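Local coordinates for reticulocyte binding protein (Streptococcus agalactiae COH1, PDB 3FAW), which probably hydrolyses alpha-1,6-glucosidic linkages in pullulan and related alpha-glucans as a cell-wall-anchored pullulanase of group B Streptococcus, at residues Val38-Ile51 and Phe107-Ser121. Sequence-based numbering, arbitrary orientation.
Sequences VQLKDAQQTDLTSI and FNISYNGNNVTTRQS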
loop_
_atom_site.group_PDB
_atom_site.type_symbol
_atom_site.label_atom_id
_atom_site.label_comp_id
_atom_site.label_asym_id
_atom_site.label_seq_id
_atom_site.Cartn_x
_atom_site.Cartn_y
_atom_site.Cartn_z
ATOM N N VAL A 38 -13.024 20.049 42.890
ATOM C CA VAL A 38 -13.005 20.714 41.588
ATOM C C VAL A 38 -11.626 21.326 41.338
ATOM O O VAL A 38 -11.199 22.221 42.072
ATOM C CB VAL A 38 -14.085 21.814 41.504
ATOM C CG1 VAL A 38 -14.005 22.555 40.171
ATOM C CG2 VAL A 38 -15.473 21.213 41.704
ATOM N N GLN A 39 -10.933 20.825 40.313
ATOM C CA GLN A 39 -9.601 21.314 39.946
ATOM C C GLN A 39 -9.422 21.376 38.427
ATOM O O GLN A 39 -9.835 20.465 37.709
ATOM C CB GLN A 39 -8.514 20.419 40.548
ATOM C CG GLN A 39 -8.528 20.347 42.073
ATOM C CD GLN A 39 -7.405 19.493 42.637
ATOM O OE1 GLN A 39 -6.662 18.847 41.897
ATOM N NE2 GLN A 39 -7.278 19.488 43.958
ATOM N N LEU A 40 -8.795 22.454 37.958
ATOM C CA LEU A 40 -8.511 22.668 36.535
ATOM C C LEU A 40 -7.390 21.735 36.053
ATOM O O LEU A 40 -6.353 21.618 36.710
ATOM C CB LEU A 40 -8.113 24.134 36.313
ATOM C CG LEU A 40 -7.862 24.656 34.895
ATOM C CD1 LEU A 40 -9.136 24.625 34.053
ATOM C CD2 LEU A 40 -7.299 26.075 34.967
ATOM N N LYS A 41 -7.606 21.083 34.908
ATOM C CA LYS A 41 -6.654 20.112 34.352
ATOM C C LYS A 41 -5.898 20.669 33.141
ATOM O O LYS A 41 -4.666 20.631 33.090
ATOM C CB LYS A 41 -7.385 18.830 33.937
ATOM C CG LYS A 41 -7.973 18.036 35.092
ATOM C CD LYS A 41 -8.771 16.825 34.597
ATOM C CE LYS A 41 -7.878 15.654 34.212
ATOM N NZ LYS A 41 -7.311 14.955 35.404
ATOM N N ASP A 42 -6.651 21.164 32.163
ATOM C CA ASP A 42 -6.077 21.717 30.939
ATOM C C ASP A 42 -7.084 22.631 30.239
ATOM O O ASP A 42 -8.201 22.826 30.725
ATOM C CB ASP A 42 -5.621 20.587 30.006
ATOM C CG ASP A 42 -6.742 19.615 29.669
ATOM O OD1 ASP A 42 -7.610 19.962 28.837
ATOM O OD2 ASP A 42 -6.747 18.497 30.231
ATOM N N ALA A 43 -6.678 23.195 29.107
ATOM C CA ALA A 43 -7.536 24.097 28.348
ATOM C C ALA A 43 -7.096 24.199 26.893
ATOM O O ALA A 43 -5.903 24.100 26.584
ATOM C CB ALA A 43 -7.548 25.473 28.990
ATOM N N GLN A 44 -8.072 24.391 26.008
ATOM C CA GLN A 44 -7.815 24.570 24.583
ATOM C C GLN A 44 -8.647 25.721 24.027
ATOM O O GLN A 44 -9.812 25.890 24.408
ATOM C CB GLN A 44 -8.132 23.291 23.801
ATOM C CG GLN A 44 -7.364 22.049 24.257
ATOM C CD GLN A 44 -7.971 21.375 25.487
ATOM O OE1 GLN A 44 -9.188 21.368 25.669
ATOM N NE2 GLN A 44 -7.116 20.797 26.332
ATOM N N GLN A 45 -8.047 26.511 23.136
ATOM C CA GLN A 45 -8.786 27.524 22.380
ATOM C C GLN A 45 -9.283 26.925 21.061
ATOM O O GLN A 45 -8.486 26.437 20.250
ATOM C CB GLN A 45 -7.932 28.768 22.115
ATOM C CG GLN A 45 -8.740 29.930 21.514
ATOM C CD GLN A 45 -7.979 31.239 21.445
ATOM O OE1 GLN A 45 -6.873 31.363 21.969
ATOM N NE2 GLN A 45 -8.575 32.231 20.787
ATOM N N THR A 46 -10.601 26.985 20.858
ATOM C CA THR A 46 -11.278 26.323 19.744
ATOM C C THR A 46 -11.750 27.295 18.657
ATOM O O THR A 46 -11.985 26.887 17.519
ATOM C CB THR A 46 -12.494 25.530 20.260
ATOM O OG1 THR A 46 -13.432 26.431 20.868
ATOM C CG2 THR A 46 -12.054 24.486 21.289
ATOM N N ASP A 47 -11.912 28.568 19.010
ATOM C CA ASP A 47 -12.164 29.624 18.021
ATOM C C ASP A 47 -11.775 30.996 18.594
ATOM O O ASP A 47 -11.223 31.078 19.691
ATOM C CB ASP A 47 -13.621 29.585 17.511
ATOM C CG ASP A 47 -14.645 29.942 18.576
ATOM O OD1 ASP A 47 -14.317 30.674 19.531
ATOM O OD2 ASP A 47 -15.802 29.498 18.440
ATOM N N LEU A 48 -12.064 32.066 17.857
ATOM C CA LEU A 48 -11.638 33.407 18.259
ATOM C C LEU A 48 -12.192 33.830 19.621
ATOM O O LEU A 48 -11.513 34.533 20.373
ATOM C CB LEU A 48 -12.007 34.444 17.188
ATOM C CG LEU A 48 -11.232 34.363 15.865
ATOM C CD1 LEU A 48 -11.700 35.447 14.889
ATOM C CD2 LEU A 48 -9.726 34.472 16.090
ATOM N N THR A 49 -13.409 33.387 19.940
ATOM C CA THR A 49 -14.102 33.826 21.152
ATOM C C THR A 49 -14.476 32.689 22.117
ATOM O O THR A 49 -15.417 32.834 22.900
ATOM C CB THR A 49 -15.383 34.611 20.785
ATOM O OG1 THR A 49 -16.295 33.753 20.090
ATOM C CG2 THR A 49 -15.048 35.823 19.904
ATOM N N SER A 50 -13.747 31.574 22.081
ATOM C CA SER A 50 -14.106 30.414 22.911
ATOM C C SER A 50 -12.912 29.567 23.369
ATOM O O SER A 50 -12.042 29.210 22.566
ATOM C CB SER A 50 -15.116 29.525 22.176
ATOM O OG SER A 50 -15.723 28.603 23.067
ATOM N N ILE A 51 -12.896 29.252 24.666
ATOM C CA ILE A 51 -11.892 28.368 25.263
ATOM C C ILE A 51 -12.564 27.289 26.116
ATOM O O ILE A 51 -13.361 27.601 26.997
ATOM C CB ILE A 51 -10.896 29.157 26.144
ATOM C CG1 ILE A 51 -9.995 30.037 25.270
ATOM C CG2 ILE A 51 -10.045 28.204 26.998
ATOM C CD1 ILE A 51 -8.977 30.844 26.052
ATOM N N PHE A 107 -3.280 31.966 26.179
ATOM C CA PHE A 107 -3.911 32.463 27.395
ATOM C C PHE A 107 -3.652 31.554 28.599
ATOM O O PHE A 107 -3.494 30.342 28.459
ATOM C CB PHE A 107 -5.404 32.685 27.143
ATOM C CG PHE A 107 -5.667 33.703 26.067
ATOM C CD1 PHE A 107 -5.754 35.052 26.377
ATOM C CD2 PHE A 107 -5.766 33.318 24.738
ATOM C CE1 PHE A 107 -5.966 35.995 25.388
ATOM C CE2 PHE A 107 -5.975 34.260 23.745
ATOM C CZ PHE A 107 -6.075 35.599 24.072
ATOM N N ASN A 108 -3.559 32.169 29.774
ATOM C CA ASN A 108 -3.434 31.434 31.029
ATOM C C ASN A 108 -4.788 31.357 31.723
ATOM O O ASN A 108 -5.394 32.384 32.034
ATOM C CB ASN A 108 -2.419 32.104 31.957
ATOM C CG ASN A 108 -2.111 31.262 33.189
ATOM O OD1 ASN A 108 -1.397 30.261 33.106
ATOM N ND2 ASN A 108 -2.650 31.666 34.337
ATOM N N ILE A 109 -5.262 30.137 31.952
ATOM C CA ILE A 109 -6.495 29.912 32.699
ATOM C C ILE A 109 -6.104 29.497 34.112
ATOM O O ILE A 109 -5.238 28.641 34.288
ATOM C CB ILE A 109 -7.372 28.815 32.053
ATOM C CG1 ILE A 109 -7.452 28.999 30.528
ATOM C CG2 ILE A 109 -8.766 28.824 32.659
ATOM C CD1 ILE A 109 -7.897 30.381 30.087
ATOM N N SER A 110 -6.728 30.110 35.117
ATOM C CA SER A 110 -6.389 29.822 36.513
ATOM C C SER A 110 -7.617 29.592 37.387
ATOM O O SER A 110 -8.667 30.204 37.191
ATOM C CB SER A 110 -5.524 30.938 37.108
ATOM O OG SER A 110 -6.209 32.176 37.130
ATOM N N TYR A 111 -7.451 28.700 38.357
ATOM C CA TYR A 111 -8.517 28.299 39.260
ATOM C C TYR A 111 -7.893 27.627 40.481
ATOM O O TYR A 111 -7.266 26.575 40.353
ATOM C CB TYR A 111 -9.459 27.315 38.555
ATOM C CG TYR A 111 -10.768 27.098 39.273
ATOM C CD1 TYR A 111 -11.869 27.889 38.988
ATOM C CD2 TYR A 111 -10.905 26.105 40.239
ATOM C CE1 TYR A 111 -13.070 27.705 39.639
ATOM C CE2 TYR A 111 -12.113 25.913 40.902
ATOM C CZ TYR A 111 -13.194 26.718 40.595
ATOM O OH TYR A 111 -14.396 26.540 41.244
ATOM N N ASN A 112 -8.041 28.241 41.654
ATOM C CA ASN A 112 -7.606 27.628 42.920
ATOM C C ASN A 112 -6.142 27.163 42.977
ATOM O O ASN A 112 -5.848 26.121 43.568
ATOM C CB ASN A 112 -8.499 26.421 43.246
ATOM C CG ASN A 112 -9.790 26.809 43.921
ATOM O OD1 ASN A 112 -10.738 27.231 43.270
ATOM N ND2 ASN A 112 -9.844 26.638 45.241
ATOM N N GLY A 113 -5.224 27.911 42.370
ATOM C CA GLY A 113 -3.801 27.546 42.414
ATOM C C GLY A 113 -3.265 26.806 41.197
ATOM O O GLY A 113 -2.064 26.870 40.924
ATOM N N ASN A 114 -4.128 26.085 40.480
ATOM C CA ASN A 114 -3.750 25.515 39.184
ATOM C C ASN A 114 -3.750 26.602 38.119
ATOM O O ASN A 114 -4.733 27.328 37.972
ATOM C CB ASN A 114 -4.704 24.394 38.753
ATOM C CG ASN A 114 -4.449 23.090 39.483
ATOM O OD1 ASN A 114 -3.899 23.077 40.582
ATOM N ND2 ASN A 114 -4.859 21.983 38.873
ATOM N N ASN A 115 -2.640 26.713 37.395
ATOM C CA ASN A 115 -2.541 27.583 36.230
ATOM C C ASN A 115 -2.150 26.741 35.028
ATOM O O ASN A 115 -1.153 26.024 35.081
ATOM C CB ASN A 115 -1.492 28.674 36.451
ATOM C CG ASN A 115 -1.880 29.647 37.548
ATOM O OD1 ASN A 115 -1.939 29.290 38.726
ATOM N ND2 ASN A 115 -2.135 30.893 37.164
ATOM N N VAL A 116 -2.939 26.813 33.958
ATOM C CA VAL A 116 -2.638 26.083 32.728
ATOM C C VAL A 116 -2.638 27.019 31.517
ATOM O O VAL A 116 -3.410 27.977 31.461
ATOM C CB VAL A 116 -3.630 24.915 32.495
ATOM C CG1 VAL A 116 -3.717 24.035 33.737
ATOM C CG2 VAL A 116 -5.012 25.431 32.099
ATOM N N THR A 117 -1.759 26.736 30.558
ATOM C CA THR A 117 -1.663 27.522 29.327
ATOM C C THR A 117 -2.510 26.869 28.235
ATOM O O THR A 117 -2.512 25.645 28.091
ATOM C CB THR A 117 -0.201 27.648 28.856
ATOM O OG1 THR A 117 0.588 28.234 29.900
ATOM C CG2 THR A 117 -0.102 28.520 27.605
ATOM N N THR A 118 -3.230 27.686 27.472
ATOM C CA THR A 118 -4.119 27.167 26.435
ATOM C C THR A 118 -3.327 26.591 25.263
ATOM O O THR A 118 -2.280 27.119 24.880
ATOM C CB THR A 118 -5.093 28.242 25.903
ATOM O OG1 THR A 118 -4.354 29.338 25.350
ATOM C CG2 THR A 118 -6.007 28.747 27.020
ATOM N N ARG A 119 -3.841 25.491 24.724
ATOM C CA ARG A 119 -3.311 24.841 23.533
ATOM C C ARG A 119 -4.284 25.138 22.400
ATOM O O ARG A 119 -5.494 25.158 22.613
ATOM C CB ARG A 119 -3.214 23.324 23.779
ATOM C CG ARG A 119 -2.928 22.464 22.545
ATOM C CD ARG A 119 -2.672 21.008 22.933
ATOM N NE ARG A 119 -3.837 20.383 23.567
ATOM C CZ ARG A 119 -4.797 19.708 22.929
ATOM N NH1 ARG A 119 -4.766 19.548 21.608
ATOM N NH2 ARG A 119 -5.805 19.185 23.620
ATOM N N GLN A 120 -3.770 25.368 21.198
ATOM C CA GLN A 120 -4.640 25.577 20.042
ATOM C C GLN A 120 -5.094 24.230 19.492
ATOM O O GLN A 120 -4.262 23.378 19.191
ATOM C CB GLN A 120 -3.915 26.374 18.958
ATOM C CG GLN A 120 -3.665 27.826 19.333
ATOM C CD GLN A 120 -2.788 28.554 18.331
ATOM O OE1 GLN A 120 -1.898 27.965 17.718
ATOM N NE2 GLN A 120 -3.032 29.849 18.168
ATOM N N SER A 121 -6.409 24.035 19.368
ATOM C CA SER A 121 -6.946 22.804 18.775
ATOM C C SER A 121 -6.549 22.759 17.304
ATOM O O SER A 121 -6.318 23.803 16.702
ATOM C CB SER A 121 -8.474 22.727 18.920
ATOM O OG SER A 121 -9.134 23.616 18.029
HETATM O O HOH W 1 -3.763 23.203 28.729
HETATM O O HOH W 2 -4.500 31.140 20.483
#
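The side-chain amide of N114 donates through ND2 to the carbonyl O of L40 at 2.7 Å, a fairly straight bond (158°) that lies in the plane of the carbonyl and nearly in that of the amide. It illustrates how strands 40-47 and 114-120, which diverge at one end, can still be tied there: at L40 and N114 the side chain spans a separation that the backbones leave open. Toward Q44 and R119 they come closer, and parallel pairing takes over. A43 O accepts from R119 N, R119 O from Q45 N (2.9 Å), and Q45 O from S121 N. Just before this ladder, a water accepts from A43 N and donates to T117 O.

L40 and A43 point from strand 40-47 toward the hairpin 108-117. L40 CD2 lies 3.7 Å from V116 CG2 and 3.9 Å from I109 CG2, while A43 CB rests on I109 CG1. I51 CD1 reaches T118 CG2 at 3.8 Å, the two side chains crossing at about a right angle.

On the sheet face shared by Q44 and R119, a bend at chi3 (63°) brings the guanidinium beside the glutamine, whose CG covers one of its faces, 3.3 Å from NH2. Q44 NE2 is meanwhile held by D42 OD1. On the other face, Q45 OE1 meets the edge of the F107 ring, 3.5 Å from CE2, and accepts from a water, which in turn accepts from Q120 NE2; that nitrogen is also hydrogen-bonded to Y129 OH. Q45 NE2 is satisfied by the carbonyls of D47 and F100.

S121 then N-caps helix 122-129, its OG accepting from F124 N. Strand 40-47 paired in parallel with strand 114-120, the first and last of a seven-stranded domain, is consistent with the A–G pairing of an immunoglobulin-like sandwich, here an N-terminal domain remote from the TIM barrel.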